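Peptidoglycan glycosyltransferase (Eggerthella lenta, PDB 4MNR) belongs to the penicillin-binding proteins and joins an N-terminal dimerisation-type domain to a larger domain of the beta-lactamase-like fold. Local coordinates at residues 31-36 with 108-113; 35-40 with 52-57; 115-120 with 142-147; 341-346 with 353-358. All blocks are in the same frame, centred on the assembly; numbering follows the deposited sequence. Where two conformers were deposited one is given.

Contact 1. Residues 31-36 with 108-113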
loop_
_atom_site.group_PDB
_atom_site.type_symbol
_atom_site.label_atom_id
_atom_site.label_comp_id
_atom_site.label_asym_id
_atom_site.label_seq_id
_atom_site.Cartn_x
_atom_site.Cartn_y
_atom_site.Cartn_z
ATOM N N ALA A 31 3.099 4.967 -21.723
ATOM C CA ALA A 31 4.120 5.907 -21.261
ATOM C C ALA A 31 3.757 6.458 -19.881
ATOM O O ALA A 31 2.584 6.469 -19.504
ATOM C CB ALA A 31 4.261 7.048 -22.254
ATOM N N THR A 32 4.762 6.915 -19.131
ATOM C CA THR A 32 4.512 7.585 -17.854
ATOM C C THR A 32 3.948 8.990 -18.079
ATOM O O THR A 32 3.927 9.499 -19.196
ATOM C CB THR A 32 5.790 7.711 -17.005
ATOM O OG1 THR A 32 6.699 8.632 -17.641
ATOM C CG2 THR A 32 6.458 6.343 -16.840
ATOM N N TYR A 33 3.491 9.610 -16.995
ATOM C CA TYR A 33 2.875 10.931 -17.093
ATOM C C TYR A 33 3.884 11.977 -17.574
ATOM O O TYR A 33 3.518 12.924 -18.280
ATOM C CB TYR A 33 2.263 11.338 -15.743
ATOM C CG TYR A 33 1.337 12.530 -15.852
ATOM C CD1 TYR A 33 0.099 12.408 -16.465
ATOM C CD2 TYR A 33 1.698 13.772 -15.340
ATOM C CE1 TYR A 33 -0.761 13.492 -16.570
ATOM C CE2 TYR A 33 0.843 14.870 -15.449
ATOM C CZ TYR A 33 -0.381 14.716 -16.067
ATOM O OH TYR A 33 -1.242 15.781 -16.186
ATOM N N ASP A 34 5.159 11.783 -17.226
ATOM C CA ASP A 34 6.205 12.701 -17.684
ATOM C C ASP A 34 6.839 12.282 -19.008
ATOM O O ASP A 34 7.843 12.854 -19.426
ATOM C CB ASP A 34 7.270 12.978 -16.606
ATOM C CG ASP A 34 7.979 11.715 -16.117
ATOM O OD1 ASP A 34 7.315 10.665 -15.953
ATOM O OD2 ASP A 34 9.212 11.790 -15.883
ATOM N N GLY A 35 6.246 11.286 -19.665
ATOM C CA GLY A 35 6.559 11.020 -21.055
ATOM C C GLY A 35 7.605 9.961 -21.334
ATOM O O GLY A 35 8.050 9.826 -22.475
ATOM N N VAL A 36 7.995 9.204 -20.312
ATOM C CA VAL A 36 8.924 8.094 -20.531
ATOM C C VAL A 36 8.158 6.903 -21.112
ATOM O O VAL A 36 7.228 6.379 -20.489
ATOM C CB VAL A 36 9.657 7.671 -19.241
ATOM C CG1 VAL A 36 10.525 6.447 -19.500
ATOM C CG2 VAL A 36 10.508 8.825 -18.723
ATOM N N ASP A 108 -2.836 5.284 -27.672
ATOM C CA ASP A 108 -1.719 5.436 -26.758
ATOM C C ASP A 108 -2.249 5.679 -25.358
ATOM O O ASP A 108 -3.179 6.464 -25.160
ATOM C CB ASP A 108 -0.824 6.603 -27.183
ATOM C CG ASP A 108 -0.162 6.381 -28.532
ATOM O OD1 ASP A 108 0.051 5.212 -28.932
ATOM O OD2 ASP A 108 0.149 7.389 -29.199
ATOM N N VAL A 109 -1.646 5.005 -24.386
ATOM C CA VAL A 109 -2.089 5.079 -23.000
ATOM C C VAL A 109 -1.066 5.828 -22.154
ATOM O O VAL A 109 0.111 5.473 -22.154
ATOM C CB VAL A 109 -2.280 3.661 -22.437
ATOM C CG1 VAL A 109 -2.547 3.706 -20.935
ATOM C CG2 VAL A 109 -3.421 2.971 -23.159
ATOM N N THR A 110 -1.516 6.869 -21.449
ATOM C CA THR A 110 -0.652 7.634 -20.547
ATOM C C THR A 110 -0.977 7.315 -19.097
ATOM O O THR A 110 -2.118 7.480 -18.658
ATOM C CB THR A 110 -0.799 9.159 -20.774
ATOM O OG1 THR A 110 -0.419 9.481 -22.116
ATOM C CG2 THR A 110 0.099 9.936 -19.810
ATOM N N LEU A 111 0.024 6.841 -18.362
ATOM C CA LEU A 111 -0.156 6.476 -16.962
ATOM C C LEU A 111 0.008 7.694 -16.068
ATOM O O LEU A 111 0.494 8.745 -16.510
ATOM C CB LEU A 111 0.864 5.416 -16.545
ATOM C CG LEU A 111 0.871 4.128 -17.371
ATOM C CD1 LEU A 111 1.886 3.143 -16.796
ATOM C CD2 LEU A 111 -0.527 3.508 -17.430
ATOM N N THR A 112 -0.386 7.529 -14.806
ATOM C CA THR A 112 -0.212 8.565 -13.788
ATOM C C THR A 112 1.208 8.594 -13.204
ATOM O O THR A 112 1.574 9.547 -12.506
ATOM C CB THR A 112 -1.183 8.347 -12.613
ATOM O OG1 THR A 112 -1.112 6.979 -12.198
ATOM C CG2 THR A 112 -2.629 8.656 -13.035
ATOM N N LEU A 113 1.994 7.553 -13.479
ATOM C CA LEU A 113 3.311 7.408 -12.860
ATOM C C LEU A 113 4.251 8.547 -13.219
ATOM O O LEU A 113 4.254 9.025 -14.362
ATOM C CB LEU A 113 3.966 6.106 -13.312
ATOM C CG LEU A 113 3.211 4.804 -13.066
ATOM C CD1 LEU A 113 4.057 3.650 -13.589
ATOM C CD2 LEU A 113 2.863 4.624 -11.586
#

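Contact 2. Residues 35-40 with 52-57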
loop_
_atom_site.group_PDB
_atom_site.type_symbol
_atom_site.label_atom_id
_atom_site.label_comp_id
_atom_site.label_asym_id
_atom_site.label_seq_id
_atom_site.Cartn_x
_atom_site.Cartn_y
_atom_site.Cartn_z
ATOM N N GLY A 35 6.246 11.286 -19.665
ATOM C CA GLY A 35 6.559 11.020 -21.055
ATOM C C GLY A 35 7.605 9.961 -21.334
ATOM O O GLY A 35 8.050 9.826 -22.475
ATOM N N VAL A 36 7.995 9.204 -20.312
ATOM C CA VAL A 36 8.924 8.094 -20.531
ATOM C C VAL A 36 8.158 6.903 -21.112
ATOM O O VAL A 36 7.228 6.379 -20.489
ATOM C CB VAL A 36 9.657 7.671 -19.241
ATOM C CG1 VAL A 36 10.525 6.447 -19.500
ATOM C CG2 VAL A 36 10.508 8.825 -18.723
ATOM N N VAL A 37 8.541 6.504 -22.321
ATOM C CA VAL A 37 7.892 5.393 -23.008
ATOM C C VAL A 37 8.274 4.061 -22.362
ATOM O O VAL A 37 9.466 3.734 -22.245
ATOM C CB VAL A 37 8.272 5.386 -24.501
ATOM C CG1 VAL A 37 7.752 4.132 -25.187
ATOM C CG2 VAL A 37 7.742 6.656 -25.188
ATOM N N LEU A 38 7.264 3.296 -21.950
ATOM C CA LEU A 38 7.484 1.996 -21.322
ATOM C C LEU A 38 7.285 0.856 -22.312
ATOM O O LEU A 38 7.856 -0.221 -22.149
ATOM C CB LEU A 38 6.527 1.809 -20.142
ATOM C CG LEU A 38 6.589 2.920 -19.099
ATOM C CD1 LEU A 38 5.542 2.676 -18.016
ATOM C CD2 LEU A 38 7.983 2.966 -18.511
ATOM N N ALA A 39 6.468 1.087 -23.337
ATOM C CA ALA A 39 6.227 0.068 -24.359
ATOM C C ALA A 39 5.802 0.741 -25.649
ATOM O O ALA A 39 5.046 1.701 -25.632
ATOM C CB ALA A 39 5.155 -0.912 -23.910
ATOM N N ARG A 40 6.297 0.239 -26.771
ATOM C CA ARG A 40 5.903 0.765 -28.066
ATOM C C ARG A 40 6.060 -0.353 -29.080
ATOM O O ARG A 40 6.696 -1.368 -28.793
ATOM C CB ARG A 40 6.775 1.967 -28.457
ATOM C CG ARG A 40 8.255 1.633 -28.573
ATOM C CD ARG A 40 9.058 2.835 -29.038
ATOM N NE ARG A 40 10.488 2.612 -28.867
ATOM C CZ ARG A 40 11.300 3.454 -28.239
ATOM N NH1 ARG A 40 12.592 3.172 -28.125
ATOM N NH2 ARG A 40 10.819 4.582 -27.735
ATOM N N GLU A 52 8.456 -3.347 -28.240
ATOM C CA GLU A 52 9.697 -2.961 -27.580
ATOM C C GLU A 52 9.405 -2.415 -26.187
ATOM O O GLU A 52 8.416 -1.702 -25.997
ATOM C CB GLU A 52 10.420 -1.879 -28.377
ATOM C CG GLU A 52 11.090 -2.350 -29.641
ATOM C CD GLU A 52 12.014 -1.290 -30.217
ATOM O OE1 GLU A 52 11.976 -0.141 -29.719
ATOM O OE2 GLU A 52 12.776 -1.607 -31.159
ATOM N N TYR A 53 10.277 -2.741 -25.229
ATOM C CA TYR A 53 10.175 -2.230 -23.848
ATOM C C TYR A 53 11.454 -1.474 -23.489
ATOM O O TYR A 53 12.400 -2.048 -22.943
ATOM C CB TYR A 53 9.909 -3.383 -22.873
ATOM C CG TYR A 53 8.586 -4.068 -23.138
ATOM C CD1 TYR A 53 7.423 -3.608 -22.550
ATOM C CD2 TYR A 53 8.500 -5.153 -24.002
ATOM C CE1 TYR A 53 6.202 -4.206 -22.808
ATOM C CE2 TYR A 53 7.284 -5.768 -24.259
ATOM C CZ TYR A 53 6.139 -5.288 -23.652
ATOM O OH TYR A 53 4.919 -5.879 -23.904
ATOM N N PRO A 54 11.503 -0.175 -23.823
ATOM C CA PRO A 54 12.804 0.504 -23.842
ATOM C C PRO A 54 13.244 1.122 -22.517
ATOM O O PRO A 54 14.283 1.785 -22.483
ATOM C CB PRO A 54 12.594 1.608 -24.880
ATOM C CG PRO A 54 11.146 1.942 -24.775
ATOM C CD PRO A 54 10.427 0.662 -24.389
ATOM N N ALA A 55 12.486 0.921 -21.447
ATOM C CA ALA A 55 12.808 1.580 -20.183
ATOM C C ALA A 55 13.366 0.648 -19.105
ATOM O O ALA A 55 13.247 0.941 -17.914
ATOM C CB ALA A 55 11.584 2.343 -19.645
ATOM N N GLY A 56 13.967 -0.464 -19.515
ATOM C CA GLY A 56 14.647 -1.333 -18.567
ATOM C C GLY A 56 13.671 -1.909 -17.567
ATOM O O GLY A 56 12.654 -2.469 -17.957
ATOM N N ASP A 57 13.956 -1.763 -16.277
ATOM C CA ASP A 57 13.043 -2.309 -15.270
ATOM C C ASP A 57 12.066 -1.292 -14.673
ATOM O O ASP A 57 11.461 -1.548 -13.631
ATOM C CB ASP A 57 13.809 -3.044 -14.160
ATOM C CG ASP A 57 14.642 -2.116 -13.291
ATOM O OD1 ASP A 57 14.577 -0.875 -13.456
ATOM O OD2 ASP A 57 15.360 -2.645 -12.415
HETATM O O HOH W 1 10.158 -0.578 -20.789
#

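Contact 3. Residues 115-120 with 142-147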
loop_
_atom_site.group_PDB
_atom_site.type_symbol
_atom_site.label_atom_id
_atom_site.label_comp_id
_atom_site.label_asym_id
_atom_site.label_seq_id
_atom_site.Cartn_x
_atom_site.Cartn_y
_atom_site.Cartn_z
ATOM N N SER A 115 8.243 9.187 -13.617
ATOM C CA SER A 115 9.398 8.302 -13.749
ATOM C C SER A 115 10.434 8.454 -12.630
ATOM O O SER A 115 11.059 7.471 -12.244
ATOM C CB SER A 115 10.056 8.451 -15.127
ATOM O OG SER A 115 10.648 9.731 -15.271
ATOM N N LYS A 116 10.588 9.662 -12.091
ATOM C CA LYS A 116 11.589 9.891 -11.048
ATOM C C LYS A 116 11.133 9.345 -9.697
ATOM O O LYS A 116 11.933 8.770 -8.946
ATOM C CB LYS A 116 11.942 11.378 -10.927
ATOM C CG LYS A 116 12.626 11.945 -12.165
ATOM C CD LYS A 116 12.780 13.462 -12.059
ATOM C CE LYS A 116 13.568 13.869 -10.822
ATOM N NZ LYS A 116 13.702 15.356 -10.700
ATOM N N ILE A 117 9.849 9.520 -9.388
ATOM C CA ILE A 117 9.303 8.962 -8.155
ATOM C C ILE A 117 9.286 7.438 -8.261
ATOM O O ILE A 117 9.613 6.732 -7.312
ATOM C CB ILE A 117 7.895 9.525 -7.854
ATOM C CG1 ILE A 117 7.963 11.047 -7.759
ATOM C CG2 ILE A 117 7.363 8.973 -6.542
ATOM C CD1 ILE A 117 6.612 11.711 -7.519
ATOM N N GLN A 118 8.934 6.934 -9.440
ATOM C CA GLN A 118 8.948 5.494 -9.676
ATOM C C GLN A 118 10.354 4.923 -9.453
ATOM O O GLN A 118 10.515 3.905 -8.797
ATOM C CB GLN A 118 8.479 5.187 -11.100
ATOM C CG GLN A 118 8.498 3.695 -11.440
ATOM C CD GLN A 118 7.426 2.904 -10.722
ATOM O OE1 GLN A 118 6.357 3.426 -10.414
ATOM N NE2 GLN A 118 7.702 1.624 -10.479
ATOM N N GLN A 119 11.373 5.613 -9.954
ATOM C CA GLN A 119 12.744 5.134 -9.793
ATOM C C GLN A 119 13.143 5.155 -8.314
ATOM O O GLN A 119 13.837 4.248 -7.839
ATOM C CB GLN A 119 13.732 5.966 -10.628
ATOM C CG GLN A 119 15.136 5.397 -10.626
ATOM C CD GLN A 119 15.178 4.011 -11.219
ATOM O OE1 GLN A 119 14.770 3.809 -12.365
ATOM N NE2 GLN A 119 15.660 3.039 -10.443
ATOM N N ALA A 120 12.710 6.187 -7.588
ATOM C CA ALA A 120 13.034 6.263 -6.164
ATOM C C ALA A 120 12.395 5.103 -5.408
ATOM O O ALA A 120 13.020 4.520 -4.522
ATOM C CB ALA A 120 12.582 7.600 -5.565
ATOM N N ILE A 142 -1.906 7.341 -8.838
ATOM C CA ILE A 142 -0.733 6.574 -8.427
ATOM C C ILE A 142 0.533 7.127 -9.082
ATOM O O ILE A 142 0.702 7.060 -10.305
ATOM C CB ILE A 142 -0.921 5.092 -8.738
ATOM C CG1 ILE A 142 -2.069 4.558 -7.871
ATOM C CG2 ILE A 142 0.345 4.321 -8.433
ATOM C CD1 ILE A 142 -2.423 3.206 -8.173
ATOM N N LEU A 143 1.411 7.697 -8.262
ATOM C CA LEU A 143 2.630 8.341 -8.763
ATOM C C LEU A 143 3.795 7.360 -8.894
ATOM O O LEU A 143 4.715 7.594 -9.671
ATOM C CB LEU A 143 3.038 9.500 -7.840
ATOM C CG LEU A 143 1.939 10.528 -7.518
ATOM C CD1 LEU A 143 2.468 11.629 -6.601
ATOM C CD2 LEU A 143 1.359 11.174 -8.781
ATOM N N ALA A 144 3.767 6.286 -8.102
ATOM C CA ALA A 144 4.743 5.197 -8.207
ATOM C C ALA A 144 4.116 3.903 -7.693
ATOM O O ALA A 144 3.318 3.907 -6.767
ATOM C CB ALA A 144 6.037 5.509 -7.404
HETATM N N MSE A 145 4.482 2.791 -8.318
HETATM C CA MSE A 145 4.004 1.487 -7.895
HETATM C C MSE A 145 5.096 0.504 -8.273
HETATM O O MSE A 145 5.325 0.251 -9.457
HETATM C CB MSE A 145 2.659 1.148 -8.562
HETATM C CG MSE A 145 2.113 -0.207 -8.193
HETATM SE SE MSE A 145 0.264 -0.410 -8.810
HETATM C CE MSE A 145 -0.604 0.162 -7.184
ATOM N N ALA A 146 5.817 0.009 -7.265
ATOM C CA ALA A 146 6.996 -0.854 -7.477
ATOM C C ALA A 146 6.930 -2.146 -6.680
ATOM O O ALA A 146 6.472 -2.164 -5.540
ATOM C CB ALA A 146 8.278 -0.121 -7.111
ATOM N N SER A 147 7.401 -3.227 -7.294
ATOM C CA SER A 147 7.543 -4.504 -6.602
ATOM C C SER A 147 8.983 -4.977 -6.770
ATOM O O SER A 147 9.635 -4.644 -7.764
ATOM C CB SER A 147 6.594 -5.548 -7.193
ATOM O OG SER A 147 5.257 -5.087 -7.171
#

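Contact 4. Residues 341-346 with 353-358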
loop_
_atom_site.group_PDB
_atom_site.type_symbol
_atom_site.label_atom_id
_atom_site.label_comp_id
_atom_site.label_asym_id
_atom_site.label_seq_id
_atom_site.Cartn_x
_atom_site.Cartn_y
_atom_site.Cartn_z
ATOM N N TYR A 341 -6.201 5.327 -9.157
ATOM C CA TYR A 341 -6.156 5.106 -10.596
ATOM C C TYR A 341 -4.751 5.240 -11.164
ATOM O O TYR A 341 -3.899 5.923 -10.587
ATOM C CB TYR A 341 -7.136 6.014 -11.341
ATOM C CG TYR A 341 -6.805 7.488 -11.370
ATOM C CD1 TYR A 341 -7.081 8.300 -10.280
ATOM C CD2 TYR A 341 -6.255 8.074 -12.504
ATOM C CE1 TYR A 341 -6.807 9.644 -10.296
ATOM C CE2 TYR A 341 -5.984 9.430 -12.539
ATOM C CZ TYR A 341 -6.259 10.209 -11.430
ATOM O OH TYR A 341 -5.997 11.556 -11.453
ATOM N N LEU A 342 -4.546 4.587 -12.304
ATOM C CA LEU A 342 -3.234 4.421 -12.895
ATOM C C LEU A 342 -3.172 4.996 -14.311
ATOM O O LEU A 342 -2.093 5.269 -14.823
ATOM C CB LEU A 342 -2.930 2.921 -12.928
ATOM C CG LEU A 342 -1.524 2.356 -12.962
ATOM C CD1 LEU A 342 -0.584 3.151 -12.080
ATOM C CD2 LEU A 342 -1.595 0.896 -12.505
ATOM N N VAL A 343 -4.329 5.156 -14.960
ATOM C CA VAL A 343 -4.358 5.692 -16.327
ATOM C C VAL A 343 -4.912 7.097 -16.353
ATOM O O VAL A 343 -6.055 7.316 -15.954
ATOM C CB VAL A 343 -5.168 4.790 -17.294
ATOM C CG1 VAL A 343 -5.312 5.460 -18.683
ATOM C CG2 VAL A 343 -4.488 3.443 -17.406
ATOM N N ASP A 344 -4.101 8.050 -16.819
ATOM C CA ASP A 344 -4.513 9.449 -16.851
ATOM C C ASP A 344 -5.339 9.743 -18.084
ATOM O O ASP A 344 -6.313 10.506 -18.044
ATOM C CB ASP A 344 -3.295 10.374 -16.860
ATOM C CG ASP A 344 -3.680 11.837 -17.040
ATOM O OD1 ASP A 344 -4.106 12.465 -16.047
ATOM O OD2 ASP A 344 -3.551 12.362 -18.164
ATOM N N SER A 345 -4.927 9.171 -19.205
ATOM C CA SER A 345 -5.600 9.495 -20.455
ATOM C C SER A 345 -5.303 8.485 -21.544
ATOM O O SER A 345 -4.308 7.761 -21.488
ATOM C CB SER A 345 -5.190 10.889 -20.936
ATOM O OG SER A 345 -3.783 10.965 -21.079
ATOM N N VAL A 346 -6.171 8.455 -22.544
ATOM C CA VAL A 346 -5.905 7.661 -23.732
ATOM C C VAL A 346 -6.090 8.555 -24.940
ATOM O O VAL A 346 -7.078 9.278 -25.031
ATOM C CB VAL A 346 -6.849 6.458 -23.840
ATOM C CG1 VAL A 346 -6.574 5.692 -25.117
ATOM C CG2 VAL A 346 -6.704 5.545 -22.636
ATOM N N ARG A 353 -8.349 12.732 -28.007
ATOM C CA ARG A 353 -8.388 12.112 -26.690
ATOM C C ARG A 353 -9.699 11.389 -26.423
ATOM O O ARG A 353 -10.769 11.997 -26.443
ATOM C CB ARG A 353 -8.130 13.170 -25.628
ATOM C CG ARG A 353 -8.036 12.615 -24.239
ATOM C CD ARG A 353 -7.624 13.694 -23.290
ATOM N NE ARG A 353 -6.180 13.770 -23.128
ATOM C CZ ARG A 353 -5.599 14.119 -21.985
ATOM N NH1 ARG A 353 -6.354 14.405 -20.932
ATOM N NH2 ARG A 353 -4.278 14.172 -21.890
ATOM N N SER A 354 -9.612 10.085 -26.175
ATOM C CA SER A 354 -10.797 9.243 -26.002
ATOM C C SER A 354 -11.117 8.924 -24.544
ATOM O O SER A 354 -12.215 8.465 -24.232
ATOM C CB SER A 354 -10.654 7.941 -26.793
ATOM O OG SER A 354 -9.548 7.189 -26.326
ATOM N N PHE A 355 -10.152 9.142 -23.655
ATOM C CA PHE A 355 -10.383 8.961 -22.235
ATOM C C PHE A 355 -9.560 9.957 -21.447
ATOM O O PHE A 355 -8.391 10.183 -21.756
ATOM C CB PHE A 355 -10.009 7.540 -21.775
ATOM C CG PHE A 355 -10.102 7.337 -20.286
ATOM C CD1 PHE A 355 -11.319 7.063 -19.683
ATOM C CD2 PHE A 355 -8.968 7.414 -19.481
ATOM C CE1 PHE A 355 -11.415 6.884 -18.332
ATOM C CE2 PHE A 355 -9.048 7.220 -18.110
ATOM C CZ PHE A 355 -10.284 6.962 -17.526
ATOM N N SER A 356 -10.191 10.547 -20.438
ATOM C CA SER A 356 -9.512 11.393 -19.468
ATOM C C SER A 356 -9.993 10.993 -18.092
ATOM O O SER A 356 -11.201 11.002 -17.831
ATOM C CB SER A 356 -9.861 12.860 -19.687
ATOM O OG SER A 356 -9.661 13.226 -21.033
ATOM N N ALA A 357 -9.062 10.653 -17.210
ATOM C CA ALA A 357 -9.436 10.231 -15.863
ATOM C C ALA A 357 -10.112 11.369 -15.125
ATOM O O ALA A 357 -9.732 12.536 -15.265
ATOM C CB ALA A 357 -8.230 9.731 -15.090
ATOM N N SER A 358 -11.145 11.025 -14.368
ATOM C CA SER A 358 -11.856 11.995 -13.551
ATOM C C SER A 358 -11.735 11.515 -12.116
ATOM O O SER A 358 -12.360 10.518 -11.751
ATOM C CB SER A 358 -13.328 12.048 -13.967
ATOM O OG SER A 358 -14.060 12.959 -13.168
HETATM O O HOH W 2 -6.522 13.725 -18.179
HETATM O O HOH W 3 -3.885 15.156 -18.954
#

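Contact 1. Residues 31-36 with 108-113
A31 lies beside T110 in a parallel beta bridge that couples strand 30-31 to strand 108-111 in the middle of the mixed sheet, and the chain then leaves the strand in a type I turn from T32 to G35. A31 N donates to V109 O at 3.1 Å, and L111 N returns a bond to A31 O at 2.8 Å that is practically straight (178°). One step on, Y33 N reaches L113 O at 2.8 Å, so three backbone bonds carry the register past the end of strand 108-111. T32 places OG1 between its own N and carbonyl carbon (chi1 68°), which aims the hydroxyl back into the turn. T32 OG1 donates to D34 OD1 at 2.7 Å, approaching from above the carboxylate plane, and accepts from V36 N at 3.0 Å. Its CG2 packs on L38, while T32 CB rests 3.3 Å from L113 O. Y33 carries its ring anti to the backbone N (chi1 -166°), with the ring edge turned to L111 O in the plane, 3.7 Å from CD1. T110 CG2 touches the base of the residue, 4.0 Å from Y33 CA, and the ring continues onto D344. D34 OD2 is bonded to S115 OG. Backbone bonds therefore join the two segments, whereas the hydroxyl and carboxylate, each with two partners, hold the turn in shape and fasten it to the helix beyond.

Contact 2. Residues 35-40 with 52-57
R40 puts CG between its backbone N and carbonyl carbon (chi1 61°) and runs extended to NE, while E52 sets CG beside its own N and stretches out beyond it. Both chains leave the same face of the antiparallel hydrogen-bonded pair, and their ends meet as a salt bridge. R40 NE donates to E52 OE1 at 3.2 Å, nearly straight (169°) and within the guanidinium plane. The two flat groups are 56° apart, and this single N-H carries the bridge. P54 covers one guanidinium face, its CG 3.7 Å above the plane and over the centre. Between the strands, the backbones exchange R40 N to E52 O at 3.0 Å and E52 N to R40 O at 2.7 Å. Where direct backbone bonding stops, a water bridges the chains, donating to L38 O at 2.7 Å and accepting from A55 N at 2.8 Å. L38 CD2 reaches A55 CB at 3.8 Å, and A39 CB touches Y53, whose hydroxyl is bonded to E76 and S66. L38 and A39 both face I30 as a classic beta bulge, and both side chains touch V63 of helix 60-63. Strand 37-43 is thus flanked by strand 30-31 and by strand 49-52, the outermost strand on that side of the sheet.

Contact 3. Residues 115-120 with 142-147
The side-chain amide of Q118 lies against the backbone of M145 (selenomethionine) with two bonds to that one residue, in the helix-on-sheet packing of the beta-lactamase-like fold. Here helix 115-125 lies against strand 142-148, an outermost strand of the five-stranded antiparallel sheet. M145 N donates to Q118 OE1 at 2.9 Å, slightly tilted from the plane of the side-chain carbonyl. Q118 NE2 donates to M145 O at 2.9 Å, keeping the acceptor within the amide plane yet standing well above the plane of the M145 carbonyl, 64° out of it. A144 and A146 bond to strand 130-135, so the amide serves both the N-H and the C=O of M145 on the side away from that strand. Q118 achieves this with CG anti to the backbone N and a bend at the next bond (chi2 71°). Its NE2 is also bonded to Q122 OE1, one helical turn on, which helps fix the rotation of the amide. The short axes run 30° apart and approach to 7.3 Å, a close approach consistent with the small side chain of A144, whose CA is 4.5 Å from Q118 CA. I117 fills the neighbouring place, its CG2 3.8 Å from A144 CB and its CD1 4.2 Å from L143 CB. L143 and A144 together face V134 as a classic beta bulge. Beyond the amide, A146 CB stands 3.8 Å from Q118 NE2.

Contact 4. Residues 341-346 with 353-358
V346 and F355 form the apolar centre of this beta hairpin, their CB atoms 3.9 Å apart on one face of an antiparallel hydrogen-bonded pair. F355 holds its ring anti to the backbone N (chi1 174°), which carries it back along strand 343-347 until CE2 lies 4.2 Å from V343 CG1. The ring edge there meets V343 O in plane. Next along, A357 CB packs against the Y341 ring, 3.4 Å from CE2. The backbone bonds run beside these contacts: A357 N to D344 O at 2.9 Å, V346 N to F355 O at 2.9 Å, and S354 N to V346 O at 2.9 Å. V346 O also takes a weak bond from F355 N, the sharing that goes with a classic beta bulge in which S354 and F355 both face V346. On the other face, R353 bends at its third torsion (chi3 -91°) and lays its guanidinium flat over S345, whose CB is 3.4 Å from the plane and over its centre. D344 OD2 is 4.2 Å from R353 NH2 and well out of the guanidinium plane, so the opposite charges are near without a direct bond. One water instead joins them, donating to D344 OD2 and accepting from R353 NH2. A second links D344 O to R353 NH1, weakly. Strand 353-356 is an outermost strand of the mixed sheet; strand 343-347 lies between it and strand 108-111, where D344 and S345 both face T110 as another classic beta bulge.

In the fold
From the N terminus, the chain first lays down 31-36, which pairs with 108-113 only after 71 residues, closing contact 1. Contact 2 closes within that span, since 35-40 shares G35 and V36 with contact 1 and meets 52-57 after a short excursion. Contact 3 follows in series, with helix 115-125 coming directly after strand 108-111. Contact 4, much later, is a local hairpin, and no two contacts cross. Contacts 1, 2 and 4 all reach the mixed six-stranded sheet, with contact 1 joining early strands to 108-111 and contact 4 adding strand 353-356. Contact 3 belongs to the five-stranded sheet, tied to residues just beyond strand 108-111 and before strand 343-347 by T112 OG1 with I142 O and I142 N with Y341 O.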